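Local structure of amidase, hydantoinase/carbamoylase family (Burkholderia ambifaria, 5TP4) at residues K10-I15 against E351-T356; A42-D47 against G139-P144; V70-A75 against S133-E138; I212-G217 against L345-A350; W223-V228 against T290-L295. The protein probably hydrolyses N-carbamoyl-L-amino acids, as a zinc-dependent amidase of the peptidase M20 family. All coordinates share one frame; numbering follows the deposited sequence.

Contact 1 (K10-I15 against E351-T356)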
# COMPACT_ATOMS: atom_id res chain seq x y z
N LYS B 10 -11.46 -51.03 -18.02
CA LYS B 10 -12.42 -51.69 -17.14
C LYS B 10 -11.79 -52.77 -16.28
O LYS B 10 -12.47 -53.28 -15.38
CB LYS B 10 -13.58 -52.29 -17.97
N ASP B 11 -10.52 -53.13 -16.51
CA ASP B 11 -9.82 -54.03 -15.59
C ASP B 11 -9.54 -53.36 -14.25
O ASP B 11 -9.35 -54.07 -13.25
CB ASP B 11 -8.51 -54.52 -16.20
CG ASP B 11 -8.73 -55.47 -17.38
OD1 ASP B 11 -9.87 -55.91 -17.61
OD2 ASP B 11 -7.73 -55.74 -18.07
N LEU B 12 -9.54 -52.02 -14.21
CA LEU B 12 -9.41 -51.24 -12.96
C LEU B 12 -8.14 -51.62 -12.20
O LEU B 12 -8.16 -51.88 -10.99
CB LEU B 12 -10.65 -51.40 -12.08
CG LEU B 12 -11.98 -50.88 -12.65
CD1 LEU B 12 -13.09 -50.93 -11.60
CD2 LEU B 12 -11.83 -49.47 -13.23
N LEU B 13 -7.04 -51.70 -12.93
CA LEU B 13 -5.75 -51.90 -12.29
C LEU B 13 -5.48 -50.77 -11.32
O LEU B 13 -5.57 -49.59 -11.70
CB LEU B 13 -4.65 -51.96 -13.35
CG LEU B 13 -3.23 -52.24 -12.86
CD1 LEU B 13 -3.13 -53.67 -12.34
CD2 LEU B 13 -2.24 -51.99 -14.00
N GLU B 14 -5.15 -51.10 -10.06
CA GLU B 14 -4.96 -50.11 -9.01
C GLU B 14 -3.53 -50.12 -8.48
O GLU B 14 -2.83 -51.14 -8.54
CB GLU B 14 -5.90 -50.36 -7.84
CG GLU B 14 -7.34 -50.17 -8.20
CD GLU B 14 -8.26 -50.24 -7.00
OE1 GLU B 14 -7.76 -50.46 -5.88
OE2 GLU B 14 -9.48 -50.07 -7.19
N ILE B 15 -3.11 -48.97 -7.92
CA ILE B 15 -1.80 -48.88 -7.27
C ILE B 15 -1.84 -49.37 -5.82
O ILE B 15 -2.90 -49.75 -5.29
CB ILE B 15 -1.28 -47.44 -7.29
CG1 ILE B 15 -2.18 -46.54 -6.42
CG2 ILE B 15 -1.18 -46.96 -8.76
CD1 ILE B 15 -1.42 -45.40 -5.76
N GLU B 351 -13.78 -41.96 -15.18
CA GLU B 351 -15.13 -42.49 -15.32
C GLU B 351 -15.15 -44.00 -15.10
O GLU B 351 -16.10 -44.53 -14.50
CB GLU B 351 -15.72 -42.14 -16.69
CG GLU B 351 -15.92 -40.63 -16.82
CD GLU B 351 -16.45 -40.22 -18.18
OE1 GLU B 351 -17.07 -41.07 -18.86
OE2 GLU B 351 -16.25 -39.04 -18.56
N ALA B 352 -14.12 -44.71 -15.58
CA ALA B 352 -14.11 -46.16 -15.43
C ALA B 352 -14.13 -46.58 -13.96
O ALA B 352 -14.74 -47.59 -13.60
CB ALA B 352 -12.90 -46.77 -16.13
N PHE B 353 -13.41 -45.84 -13.11
CA PHE B 353 -13.37 -46.09 -11.67
C PHE B 353 -14.58 -45.54 -10.94
O PHE B 353 -14.79 -45.86 -9.74
CB PHE B 353 -12.10 -45.45 -11.09
CG PHE B 353 -10.88 -46.30 -11.19
CD1 PHE B 353 -10.66 -47.31 -10.28
CD2 PHE B 353 -9.95 -46.08 -12.20
CE1 PHE B 353 -9.52 -48.09 -10.37
CE2 PHE B 353 -8.81 -46.86 -12.29
CZ PHE B 353 -8.59 -47.88 -11.38
N GLY B 354 -15.42 -44.74 -11.60
CA GLY B 354 -16.53 -44.16 -10.89
C GLY B 354 -16.13 -43.04 -9.95
O GLY B 354 -16.91 -42.68 -9.07
N TYR B 355 -14.93 -42.47 -10.12
CA TYR B 355 -14.51 -41.36 -9.28
C TYR B 355 -15.23 -40.08 -9.68
O TYR B 355 -15.47 -39.85 -10.87
CB TYR B 355 -13.01 -41.14 -9.38
CG TYR B 355 -12.15 -42.29 -8.94
CD1 TYR B 355 -12.57 -43.19 -7.95
CD2 TYR B 355 -10.88 -42.45 -9.50
CE1 TYR B 355 -11.72 -44.23 -7.55
CE2 TYR B 355 -10.04 -43.48 -9.10
CZ TYR B 355 -10.47 -44.37 -8.14
OH TYR B 355 -9.62 -45.39 -7.75
N THR B 356 -15.61 -39.27 -8.69
CA THR B 356 -16.17 -37.96 -9.03
C THR B 356 -15.12 -37.15 -9.75
O THR B 356 -13.92 -37.26 -9.48
CB THR B 356 -16.68 -37.24 -7.77
OG1 THR B 356 -15.61 -37.07 -6.84
CG2 THR B 356 -17.72 -38.09 -7.11
O HOH W 1 -10.68 -47.18 -6.37

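Contact 2 (A42-D47 against G139-P144). With EDO (1,2-ethanediol), chain C.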
# COMPACT_ATOMS: atom_id res chain seq x y z
N ALA B 42 16.27 -25.69 -5.36
CA ALA B 42 16.91 -26.33 -6.50
C ALA B 42 18.43 -26.33 -6.40
O ALA B 42 19.06 -25.29 -6.16
CB ALA B 42 16.45 -25.62 -7.79
N LEU B 43 19.01 -27.51 -6.55
CA LEU B 43 20.46 -27.75 -6.64
C LEU B 43 21.22 -27.46 -5.36
O LEU B 43 22.46 -27.43 -5.39
CB LEU B 43 21.09 -26.98 -7.81
CG LEU B 43 20.30 -27.24 -9.12
CD1 LEU B 43 20.96 -26.51 -10.31
CD2 LEU B 43 20.17 -28.73 -9.44
N THR B 44 20.54 -27.28 -4.23
CA THR B 44 21.20 -27.30 -2.95
C THR B 44 21.44 -28.74 -2.52
O THR B 44 20.97 -29.67 -3.15
CB THR B 44 20.38 -26.58 -1.88
OG1 THR B 44 19.11 -27.23 -1.74
CG2 THR B 44 20.18 -25.11 -2.26
N ASP B 45 22.22 -28.90 -1.43
CA ASP B 45 22.47 -30.23 -0.88
C ASP B 45 21.18 -31.00 -0.61
O ASP B 45 21.08 -32.18 -0.94
CB ASP B 45 23.29 -30.13 0.41
CG ASP B 45 24.75 -29.80 0.17
OD1 ASP B 45 25.24 -29.94 -0.97
OD2 ASP B 45 25.44 -29.43 1.15
N ASP B 46 20.15 -30.34 -0.04
CA ASP B 46 18.91 -31.07 0.22
C ASP B 46 18.16 -31.42 -1.06
O ASP B 46 17.52 -32.48 -1.12
CB ASP B 46 18.01 -30.28 1.18
CG ASP B 46 18.44 -30.47 2.62
OD1 ASP B 46 18.98 -31.57 2.94
OD2 ASP B 46 18.26 -29.53 3.44
N ASP B 47 18.23 -30.58 -2.11
CA ASP B 47 17.70 -31.01 -3.41
C ASP B 47 18.45 -32.24 -3.91
O ASP B 47 17.83 -33.22 -4.35
CB ASP B 47 17.79 -29.86 -4.43
CG ASP B 47 17.02 -30.15 -5.74
OD1 ASP B 47 15.91 -30.72 -5.71
OD2 ASP B 47 17.55 -29.75 -6.82
N GLY B 139 11.44 -21.62 -9.59
CA GLY B 139 11.86 -20.25 -9.86
C GLY B 139 12.23 -19.43 -8.63
O GLY B 139 12.16 -18.20 -8.68
N ALA B 140 12.62 -20.08 -7.54
CA ALA B 140 12.95 -19.37 -6.30
C ALA B 140 14.45 -19.06 -6.22
O ALA B 140 14.85 -17.90 -6.06
CB ALA B 140 12.51 -20.19 -5.08
N ARG B 141 15.29 -20.09 -6.32
CA ARG B 141 16.73 -19.86 -6.25
C ARG B 141 17.25 -19.25 -7.54
O ARG B 141 18.07 -18.33 -7.50
CB ARG B 141 17.47 -21.17 -5.95
CG ARG B 141 18.97 -20.96 -5.87
CD ARG B 141 19.70 -22.19 -5.43
NE ARG B 141 21.14 -21.93 -5.45
CZ ARG B 141 22.07 -22.87 -5.47
NH1 ARG B 141 21.72 -24.15 -5.48
NH2 ARG B 141 23.36 -22.53 -5.50
N PHE B 142 16.79 -19.75 -8.68
CA PHE B 142 17.16 -19.24 -9.99
C PHE B 142 15.89 -18.85 -10.73
O PHE B 142 14.84 -19.46 -10.56
CB PHE B 142 17.91 -20.30 -10.81
CG PHE B 142 19.20 -20.78 -10.17
CD1 PHE B 142 20.38 -20.04 -10.30
CD2 PHE B 142 19.25 -21.99 -9.48
CE1 PHE B 142 21.58 -20.50 -9.72
CE2 PHE B 142 20.42 -22.44 -8.90
CZ PHE B 142 21.59 -21.70 -9.03
N ALA B 143 16.01 -17.84 -11.60
CA ALA B 143 14.94 -17.51 -12.52
C ALA B 143 15.21 -18.13 -13.88
O ALA B 143 16.37 -18.23 -14.31
CB ALA B 143 14.79 -15.99 -12.67
N PRO B 144 14.18 -18.56 -14.62
CA PRO B 144 12.75 -18.46 -14.30
C PRO B 144 12.19 -19.69 -13.60
O PRO B 144 12.87 -20.69 -13.41
CB PRO B 144 12.11 -18.34 -15.68
CG PRO B 144 12.98 -19.28 -16.52
CD PRO B 144 14.39 -19.09 -15.99
C1 EDO C . 18.02 -33.72 5.13
O1 EDO C . 19.19 -32.96 5.49
C2 EDO C . 17.00 -33.65 6.26
O2 EDO C . 16.73 -32.28 6.52

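Contact 3 (V70-A75 against S133-E138)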
# COMPACT_ATOMS: atom_id res chain seq x y z
N VAL B 70 21.11 -29.89 -18.05
CA VAL B 70 20.61 -28.90 -17.10
C VAL B 70 20.07 -29.59 -15.84
O VAL B 70 19.37 -28.97 -15.03
CB VAL B 70 19.58 -27.97 -17.77
CG1 VAL B 70 18.22 -28.64 -17.95
CG2 VAL B 70 19.44 -26.65 -17.00
N GLY B 71 20.43 -30.85 -15.62
CA GLY B 71 20.06 -31.50 -14.38
C GLY B 71 18.68 -32.13 -14.37
O GLY B 71 18.27 -32.65 -13.32
N ASN B 72 17.94 -32.08 -15.47
CA ASN B 72 16.64 -32.75 -15.48
C ASN B 72 16.89 -34.24 -15.24
O ASN B 72 17.81 -34.82 -15.83
CB ASN B 72 15.91 -32.55 -16.80
CG ASN B 72 15.48 -31.10 -17.04
OD1 ASN B 72 15.02 -30.41 -16.14
ND2 ASN B 72 15.60 -30.65 -18.30
N LEU B 73 16.12 -34.83 -14.33
CA LEU B 73 16.38 -36.18 -13.82
C LEU B 73 15.35 -37.14 -14.42
O LEU B 73 14.15 -36.99 -14.18
CB LEU B 73 16.29 -36.19 -12.28
CG LEU B 73 16.61 -37.46 -11.48
CD1 LEU B 73 18.00 -38.04 -11.80
CD2 LEU B 73 16.55 -37.11 -9.99
N PHE B 74 15.83 -38.12 -15.19
CA PHE B 74 14.99 -39.05 -15.94
C PHE B 74 15.20 -40.48 -15.49
O PHE B 74 16.33 -40.95 -15.43
CB PHE B 74 15.31 -39.01 -17.43
CG PHE B 74 14.92 -37.73 -18.07
CD1 PHE B 74 15.81 -36.66 -18.10
CD2 PHE B 74 13.66 -37.58 -18.64
CE1 PHE B 74 15.44 -35.47 -18.70
CE2 PHE B 74 13.28 -36.38 -19.25
CZ PHE B 74 14.17 -35.33 -19.26
N ALA B 75 14.11 -41.18 -15.22
CA ALA B 75 14.16 -42.62 -14.95
C ALA B 75 13.42 -43.33 -16.08
O ALA B 75 12.32 -42.93 -16.47
CB ALA B 75 13.51 -42.96 -13.60
N SER B 133 11.85 -35.57 -13.01
CA SER B 133 11.79 -34.44 -12.10
C SER B 133 12.58 -33.31 -12.77
O SER B 133 13.79 -33.42 -12.96
CB SER B 133 12.37 -34.82 -10.73
OG SER B 133 12.52 -33.67 -9.91
N TRP B 134 11.89 -32.21 -13.11
CA TRP B 134 12.52 -31.13 -13.86
C TRP B 134 13.29 -30.21 -12.93
O TRP B 134 12.83 -29.90 -11.82
CB TRP B 134 11.48 -30.30 -14.61
CG TRP B 134 10.57 -31.08 -15.52
CD1 TRP B 134 9.26 -31.50 -15.27
CD2 TRP B 134 10.89 -31.53 -16.84
NE1 TRP B 134 8.78 -32.17 -16.38
CE2 TRP B 134 9.76 -32.22 -17.34
CE3 TRP B 134 12.04 -31.45 -17.63
CZ2 TRP B 134 9.74 -32.79 -18.62
CZ3 TRP B 134 12.03 -32.02 -18.89
CH2 TRP B 134 10.88 -32.69 -19.37
N THR B 135 14.46 -29.75 -13.39
CA THR B 135 15.27 -28.83 -12.60
C THR B 135 14.57 -27.49 -12.37
O THR B 135 14.00 -26.91 -13.29
CB THR B 135 16.61 -28.57 -13.31
OG1 THR B 135 17.33 -29.80 -13.38
CG2 THR B 135 17.43 -27.51 -12.58
N ASN B 136 14.67 -26.99 -11.13
CA ASN B 136 14.29 -25.60 -10.79
C ASN B 136 12.91 -25.23 -11.35
O ASN B 136 12.73 -24.18 -11.98
CB ASN B 136 15.34 -24.61 -11.30
CG ASN B 136 15.22 -23.23 -10.65
OD1 ASN B 136 15.65 -23.04 -9.51
ND2 ASN B 136 14.70 -22.25 -11.38
N GLU B 137 11.92 -26.08 -11.07
CA GLU B 137 10.56 -25.70 -11.45
C GLU B 137 10.09 -24.46 -10.69
O GLU B 137 9.34 -23.64 -11.24
CB GLU B 137 9.60 -26.87 -11.20
CG GLU B 137 8.12 -26.59 -11.58
CD GLU B 137 7.35 -25.80 -10.52
OE1 GLU B 137 7.86 -25.65 -9.39
OE2 GLU B 137 6.24 -25.32 -10.81
N GLU B 138 10.53 -24.29 -9.44
CA GLU B 138 9.93 -23.29 -8.58
C GLU B 138 10.33 -21.85 -8.90
O GLU B 138 9.62 -20.93 -8.48
CB GLU B 138 10.25 -23.60 -7.12
CG GLU B 138 9.51 -24.82 -6.61
CD GLU B 138 8.01 -24.59 -6.35
OE1 GLU B 138 7.50 -23.46 -6.58
OE2 GLU B 138 7.34 -25.54 -5.89

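Contact 4 (I212-G217 against L345-A350)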
# COMPACT_ATOMS: atom_id res chain seq x y z
N ILE B 212 -11.21 -36.08 -8.83
CA ILE B 212 -10.34 -35.96 -10.00
C ILE B 212 -10.62 -34.65 -10.73
O ILE B 212 -11.72 -34.44 -11.24
CB ILE B 212 -10.52 -37.14 -10.97
CG1 ILE B 212 -10.30 -38.48 -10.23
CG2 ILE B 212 -9.55 -36.98 -12.20
CD1 ILE B 212 -8.84 -38.65 -9.67
N GLY B 213 -9.60 -33.79 -10.81
CA GLY B 213 -9.69 -32.65 -11.69
C GLY B 213 -9.14 -33.02 -13.05
O GLY B 213 -7.96 -33.38 -13.17
N ILE B 214 -9.99 -33.00 -14.08
CA ILE B 214 -9.59 -33.26 -15.47
C ILE B 214 -9.07 -31.93 -16.00
O ILE B 214 -9.85 -31.05 -16.38
CB ILE B 214 -10.76 -33.79 -16.30
CG1 ILE B 214 -11.29 -35.10 -15.73
CG2 ILE B 214 -10.32 -34.01 -17.77
CD1 ILE B 214 -12.74 -35.38 -16.12
N VAL B 215 -7.75 -31.74 -16.03
CA VAL B 215 -7.22 -30.39 -16.25
C VAL B 215 -7.25 -30.08 -17.74
O VAL B 215 -6.76 -30.86 -18.56
CB VAL B 215 -5.80 -30.25 -15.67
CG1 VAL B 215 -5.39 -28.82 -15.73
CG2 VAL B 215 -5.74 -30.73 -14.22
N THR B 216 -7.79 -28.91 -18.09
CA THR B 216 -7.99 -28.60 -19.50
C THR B 216 -6.85 -27.80 -20.11
O THR B 216 -6.70 -27.81 -21.34
CB THR B 216 -9.33 -27.87 -19.69
OG1 THR B 216 -9.34 -26.65 -18.97
CG2 THR B 216 -10.45 -28.72 -19.16
N GLY B 217 -6.04 -27.13 -19.31
CA GLY B 217 -5.02 -26.24 -19.82
C GLY B 217 -4.74 -25.17 -18.78
O GLY B 217 -5.21 -25.23 -17.65
N LEU B 345 -8.13 -39.27 -22.09
CA LEU B 345 -7.72 -40.49 -21.39
C LEU B 345 -7.88 -40.32 -19.88
O LEU B 345 -8.24 -41.26 -19.17
CB LEU B 345 -6.26 -40.83 -21.71
CG LEU B 345 -5.99 -41.18 -23.18
CD1 LEU B 345 -4.50 -41.47 -23.39
CD2 LEU B 345 -6.82 -42.40 -23.63
N VAL B 346 -7.54 -39.13 -19.37
CA VAL B 346 -7.72 -38.83 -17.95
C VAL B 346 -9.19 -38.97 -17.58
O VAL B 346 -9.53 -39.61 -16.57
CB VAL B 346 -7.18 -37.43 -17.63
CG1 VAL B 346 -7.51 -37.03 -16.18
CG2 VAL B 346 -5.68 -37.41 -17.82
N ALA B 347 -10.06 -38.36 -18.37
CA ALA B 347 -11.49 -38.43 -18.12
C ALA B 347 -11.98 -39.88 -18.13
O ALA B 347 -12.73 -40.30 -17.25
CB ALA B 347 -12.25 -37.59 -19.15
N ARG B 348 -11.55 -40.65 -19.14
CA ARG B 348 -12.06 -42.01 -19.25
C ARG B 348 -11.60 -42.85 -18.07
O ARG B 348 -12.36 -43.71 -17.59
CB ARG B 348 -11.61 -42.67 -20.57
CG ARG B 348 -12.16 -42.04 -21.83
CD ARG B 348 -11.61 -42.79 -23.09
NE ARG B 348 -12.25 -42.33 -24.32
CZ ARG B 348 -13.37 -42.85 -24.81
NH1 ARG B 348 -13.98 -43.88 -24.19
NH2 ARG B 348 -13.89 -42.36 -25.92
N ALA B 349 -10.37 -42.63 -17.58
CA ALA B 349 -9.91 -43.40 -16.43
C ALA B 349 -10.73 -43.04 -15.20
O ALA B 349 -11.16 -43.93 -14.44
CB ALA B 349 -8.42 -43.16 -16.18
N ALA B 350 -10.99 -41.74 -15.01
CA ALA B 350 -11.82 -41.34 -13.88
C ALA B 350 -13.21 -41.97 -13.98
O ALA B 350 -13.77 -42.46 -12.99
CB ALA B 350 -11.95 -39.82 -13.80

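Contact 5 (W223-V228 against T290-L295)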
# COMPACT_ATOMS: atom_id res chain seq x y z
N TRP B 223 -0.74 -8.99 -16.56
CA TRP B 223 -0.37 -8.21 -15.39
C TRP B 223 -0.30 -6.75 -15.80
O TRP B 223 0.35 -6.42 -16.80
CB TRP B 223 0.99 -8.64 -14.85
CG TRP B 223 0.95 -9.80 -13.93
CD1 TRP B 223 -0.13 -10.58 -13.61
CD2 TRP B 223 2.04 -10.29 -13.15
NE1 TRP B 223 0.24 -11.54 -12.68
CE2 TRP B 223 1.56 -11.38 -12.38
CE3 TRP B 223 3.39 -9.92 -13.04
CZ2 TRP B 223 2.38 -12.09 -11.51
CZ3 TRP B 223 4.20 -10.63 -12.16
CH2 TRP B 223 3.70 -11.71 -11.42
N LEU B 224 -0.98 -5.89 -15.05
CA LEU B 224 -1.07 -4.48 -15.36
C LEU B 224 -0.55 -3.68 -14.17
O LEU B 224 -0.66 -4.10 -13.02
CB LEU B 224 -2.53 -4.07 -15.66
CG LEU B 224 -3.31 -4.96 -16.64
CD1 LEU B 224 -4.71 -4.39 -16.85
CD2 LEU B 224 -2.60 -5.03 -17.93
N ASP B 225 0.03 -2.53 -14.48
CA ASP B 225 0.36 -1.52 -13.49
C ASP B 225 -0.57 -0.35 -13.73
O ASP B 225 -0.66 0.15 -14.86
CB ASP B 225 1.81 -1.03 -13.63
CG ASP B 225 2.81 -2.10 -13.33
OD1 ASP B 225 2.57 -2.93 -12.45
OD2 ASP B 225 3.87 -2.09 -13.98
N VAL B 226 -1.22 0.12 -12.67
CA VAL B 226 -2.12 1.26 -12.76
C VAL B 226 -1.58 2.36 -11.86
O VAL B 226 -1.21 2.10 -10.71
CB VAL B 226 -3.55 0.89 -12.36
CG1 VAL B 226 -4.45 2.08 -12.57
CG2 VAL B 226 -4.06 -0.30 -13.16
N ARG B 227 -1.58 3.59 -12.37
CA ARG B 227 -1.21 4.74 -11.56
C ARG B 227 -2.26 5.82 -11.73
O ARG B 227 -2.59 6.22 -12.85
CB ARG B 227 0.18 5.25 -11.95
CG ARG B 227 0.68 6.35 -11.04
CD ARG B 227 2.17 6.49 -11.25
NE ARG B 227 2.80 7.38 -10.27
CZ ARG B 227 4.09 7.70 -10.30
NH1 ARG B 227 4.86 7.20 -11.26
NH2 ARG B 227 4.60 8.51 -9.38
N VAL B 228 -2.80 6.30 -10.61
CA VAL B 228 -3.82 7.34 -10.62
C VAL B 228 -3.22 8.59 -10.00
O VAL B 228 -2.63 8.53 -8.92
CB VAL B 228 -5.07 6.90 -9.84
CG1 VAL B 228 -6.17 7.93 -9.98
CG2 VAL B 228 -5.55 5.53 -10.35
N THR B 290 -0.87 3.84 -6.73
CA THR B 290 -0.52 2.78 -7.66
C THR B 290 -1.19 1.49 -7.20
O THR B 290 -1.31 1.23 -6.01
CB THR B 290 1.00 2.56 -7.78
OG1 THR B 290 1.56 2.27 -6.49
CG2 THR B 290 1.69 3.79 -8.43
N PHE B 291 -1.64 0.68 -8.15
CA PHE B 291 -2.03 -0.67 -7.79
C PHE B 291 -1.76 -1.58 -8.98
O PHE B 291 -1.58 -1.10 -10.11
CB PHE B 291 -3.49 -0.73 -7.35
CG PHE B 291 -4.48 -0.23 -8.37
CD1 PHE B 291 -4.81 1.11 -8.43
CD2 PHE B 291 -5.14 -1.13 -9.20
CE1 PHE B 291 -5.78 1.56 -9.35
CE2 PHE B 291 -6.10 -0.69 -10.12
CZ PHE B 291 -6.43 0.65 -10.18
N THR B 292 -1.70 -2.88 -8.72
CA THR B 292 -1.48 -3.86 -9.78
C THR B 292 -2.78 -4.60 -10.06
O THR B 292 -3.65 -4.72 -9.20
CB THR B 292 -0.38 -4.88 -9.43
OG1 THR B 292 -0.76 -5.64 -8.27
CG2 THR B 292 0.94 -4.17 -9.18
N VAL B 293 -2.91 -5.10 -11.29
CA VAL B 293 -4.05 -5.93 -11.66
C VAL B 293 -3.51 -7.22 -12.26
O VAL B 293 -2.67 -7.19 -13.15
CB VAL B 293 -4.98 -5.23 -12.67
CG1 VAL B 293 -6.11 -6.15 -12.99
CG2 VAL B 293 -5.56 -3.94 -12.07
N ASP B 294 -4.01 -8.35 -11.76
CA ASP B 294 -3.81 -9.66 -12.36
C ASP B 294 -5.14 -10.06 -13.00
O ASP B 294 -6.15 -10.17 -12.30
CB ASP B 294 -3.36 -10.65 -11.28
CG ASP B 294 -3.22 -12.10 -11.77
OD1 ASP B 294 -4.22 -12.69 -12.19
OD2 ASP B 294 -2.10 -12.65 -11.65
N LEU B 295 -5.14 -10.23 -14.32
CA LEU B 295 -6.33 -10.60 -15.09
C LEU B 295 -6.17 -11.99 -15.68
O LEU B 295 -5.11 -12.30 -16.22
CB LEU B 295 -6.56 -9.66 -16.28
CG LEU B 295 -7.01 -8.23 -16.08
CD1 LEU B 295 -7.19 -7.62 -17.48
CD2 LEU B 295 -8.32 -8.21 -15.30

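Contact 1 (K10-I15 against E351-T356)
Two groups grip Tyr355 OH: a water whose oxygen lies 2.5 Å from that hydroxyl, and the side-chain ND2 of Asn406 on helix 398-416. The same water donates to Glu14 OE2 at 3.2 Å, so a single bridge joins the N-terminal loop to the residues just after helix 340-353. That helix ends in a Schellman motif at Gly354, which has positive phi and whose N bonds to Glu351 O at 3.0 Å. Phe353, the residue before Gly354, has CG anti to the carbonyl carbon (chi1 -85°), which brings its ring to the loop. Leu12 CD2 sits over the centre of the Phe353 ring, 3.7 Å from the centroid and 6° off the normal, a CH-pi contact; this methyl also meets Ala352 CB at 4.1 Å. At the edge, Leu13 O lies in the ring plane, 3.5 Å from Phe353 CZ, and also accepts from Asn410 ND2, which ties the loop to helix 398-416. Glu14 CG and OE2 meet the edge at Phe353 CE1, OE2 near the ring plane and 3.7 Å from CE1, the carboxylate turned 40° from the ring. No direct hydrogen bond spans the segments; this is a surface join of loop and helix end, centred on one aromatic ring, with the Leu12-Ala352 contact and the water bridge beside it. Beyond the ring, Phe353 CB rests over the centre of the Tyr355 ring, 3.4 Å above its plane.

Contact 2 (A42-D47 against G139-P144)
The N-terminal cap of helix 45-60 meets the loop that follows the zinc-binding glutamates Glu137 and Glu138, with Arg141 reaching from this loop to Ala42. The Arg141 chain is extended, CG anti to the backbone N (chi1 -180°), and NH1 donates to Ala42 O at 3.0 Å with an angle of 155°, in the plane of both the carbonyl and the guanidinium. The same NH1 lies 3.7 Å from Leu43 CB and equally far from Thr44 CG2. Phe142 CZ sits toward the rim of the guanidinium face, while its CE2 meets Leu43 CD1 at 4.3 Å. Within the cap, Leu43 N donates to Asp47 OD2 at 2.7 Å, nearly straight at 173°. Thr44 OG1, also bonded to Leu41 O, takes a weak capping bond from Asp47 N. Arg141 NE makes a salt bridge with Asp166, so the guanidinium is held at two points: its charge is met by a carboxylate while NH1 serves the carbonyl of Ala42, which should restrict its rotation.

Contact 3 (V70-A75 against S133-E138)
Asn72 OD1 accepts from Thr135 N at 2.9 Å with an angle of 167°, the donor lying in the plane of the amide carbonyl, so a side chain takes up the pairing where the strand ends. One residue further into the sheet, Leu73 and Ser133 form an antiparallel hydrogen-bonded pair, with Leu73 N to Ser133 O at 3.0 Å and Ser133 N to Leu73 O at 2.9 Å. A bond from Thr135 OG1 to Val70 O is also modelled, but the hydroxyl is crowded and its place doubtful. Asn72 OD1 further lies in the plane of the Trp134 indole, 3.5 Å from CE3, with amide and ring planes 83° apart. Phe74 turns an edge toward the face of the Trp134 six-membered ring in an offset edge-to-face pair, planes at 87° and centroids 5.8 Å apart. The indole NE1 is hydrogen-bonded to Tyr194 OH, on the five-membered ring, away from the CE3 and CZ3 atoms that meet Asn72 and Phe74. Ser133 OG is hydrogen-bonded to Leu93 N, next to the zinc ligand His92. This strand end, running straight into a loop with the zinc ligands Glu137 and Glu138, is consistent with the metal site of an M20 hydrolase.

Contact 4 (I212-G217 against L345-A350)
Ile214 and Ile212, alternate residues of one strand, send their side chains to the helix segment 345-350, and every contact found between the two segments is apolar. Ile214 carries CG1 anti to its carbonyl carbon (chi1 -61°), with a nearly extended second torsion, chi2 156°. This stretches CD1 out to Ala347 CB at 3.8 Å, while CG1 meets Val346 CG1 at 4.3 Å. Ile212 works through a different branch: CG2 touches Ala350 CB at 4.0 Å and comes only marginally near Val346 CG1 at 4.5 Å. Ala347 and Ala350 present no more than a methyl, which permits the close approach, and Val346 lies next to both isoleucines.

No hydrogen bond crosses between the segments; the helix bonds within itself, for instance Ala350 N to Val346 O at 3.0 Å, and the strand bonds to its neighbours in the sheet.

The geometry is that of a helix laid along a strand: the local axes come within 8.5 Å and run 167° apart, close to antiparallel. Around the interface, strand 357-362 pairs in parallel with strand 212-229, and the backbone of Ile214 bonds to Glu358 and Ile360. Val346 also packs on Ala378 and Val380 of strand 377-382, so helix 340-353 lies against the sheet. Helix 398-416 runs beside it, touched by Leu345 through Ala411 and Ala414, and meets the strand itself where Ile212 packs on Val407.

Contact 5 (W223-V228 against T290-L295)
Phe291 has CG between its backbone N and carbonyl carbon (chi1 58°), the crowded position, and this turns the ring over its cross-strand neighbour Val226. Val226 CB stands 3.7 Å from the ring centroid, a CH-pi contact over the face, and CG1 reaches Phe291 CZ at 3.4 Å. Asp294, with CG anti to its backbone N (chi1 176°), brings OD2 to Trp223 NE1, which donates a hydrogen bond to it at 2.8 Å; the oxygen lies near the indole plane, but the donor sits 40° out of the carboxylate plane. Leu224 with Val293 and Val226 with Phe291 are hydrogen-bonded pairs, for instance Leu224 N to Val293 O at 2.9 Å. Their apolar side chains share one face, where Leu224 CD1 also meets Leu295 CD1 at 4.1 Å and helices 246-262 and 300-321 pack. The other face holds Trp223, Asp225 and Thr292, and Asp225 OD1 is paired with Arg282 of the second subunit. Antiparallel strands with helices on one face and a partner subunit reached from the other fit the dimerisation domain of the M20 family.

Overall arrangement
From the N terminus, contact 1 opens first and closes last, joining residues 10-15 to 351-356 and enclosing the other four. Contact 2 closes the next loop and holds contact 3 within it; the two touch where Phe142 O meets Asn136 ND2, near the zinc ligands. After that loop ends, contact 4 opens and encloses contact 5, so no loops cross. Contacts 4 and 5 use different parts of strand 212-229, whose length carries the chain from the helix-backed sheet near contact 1 to the domain reaching the second subunit, their centres 35 Å apart. Contacts 1 and 4 share helix 340-353 and touch through Thr356 O and Ile212 N.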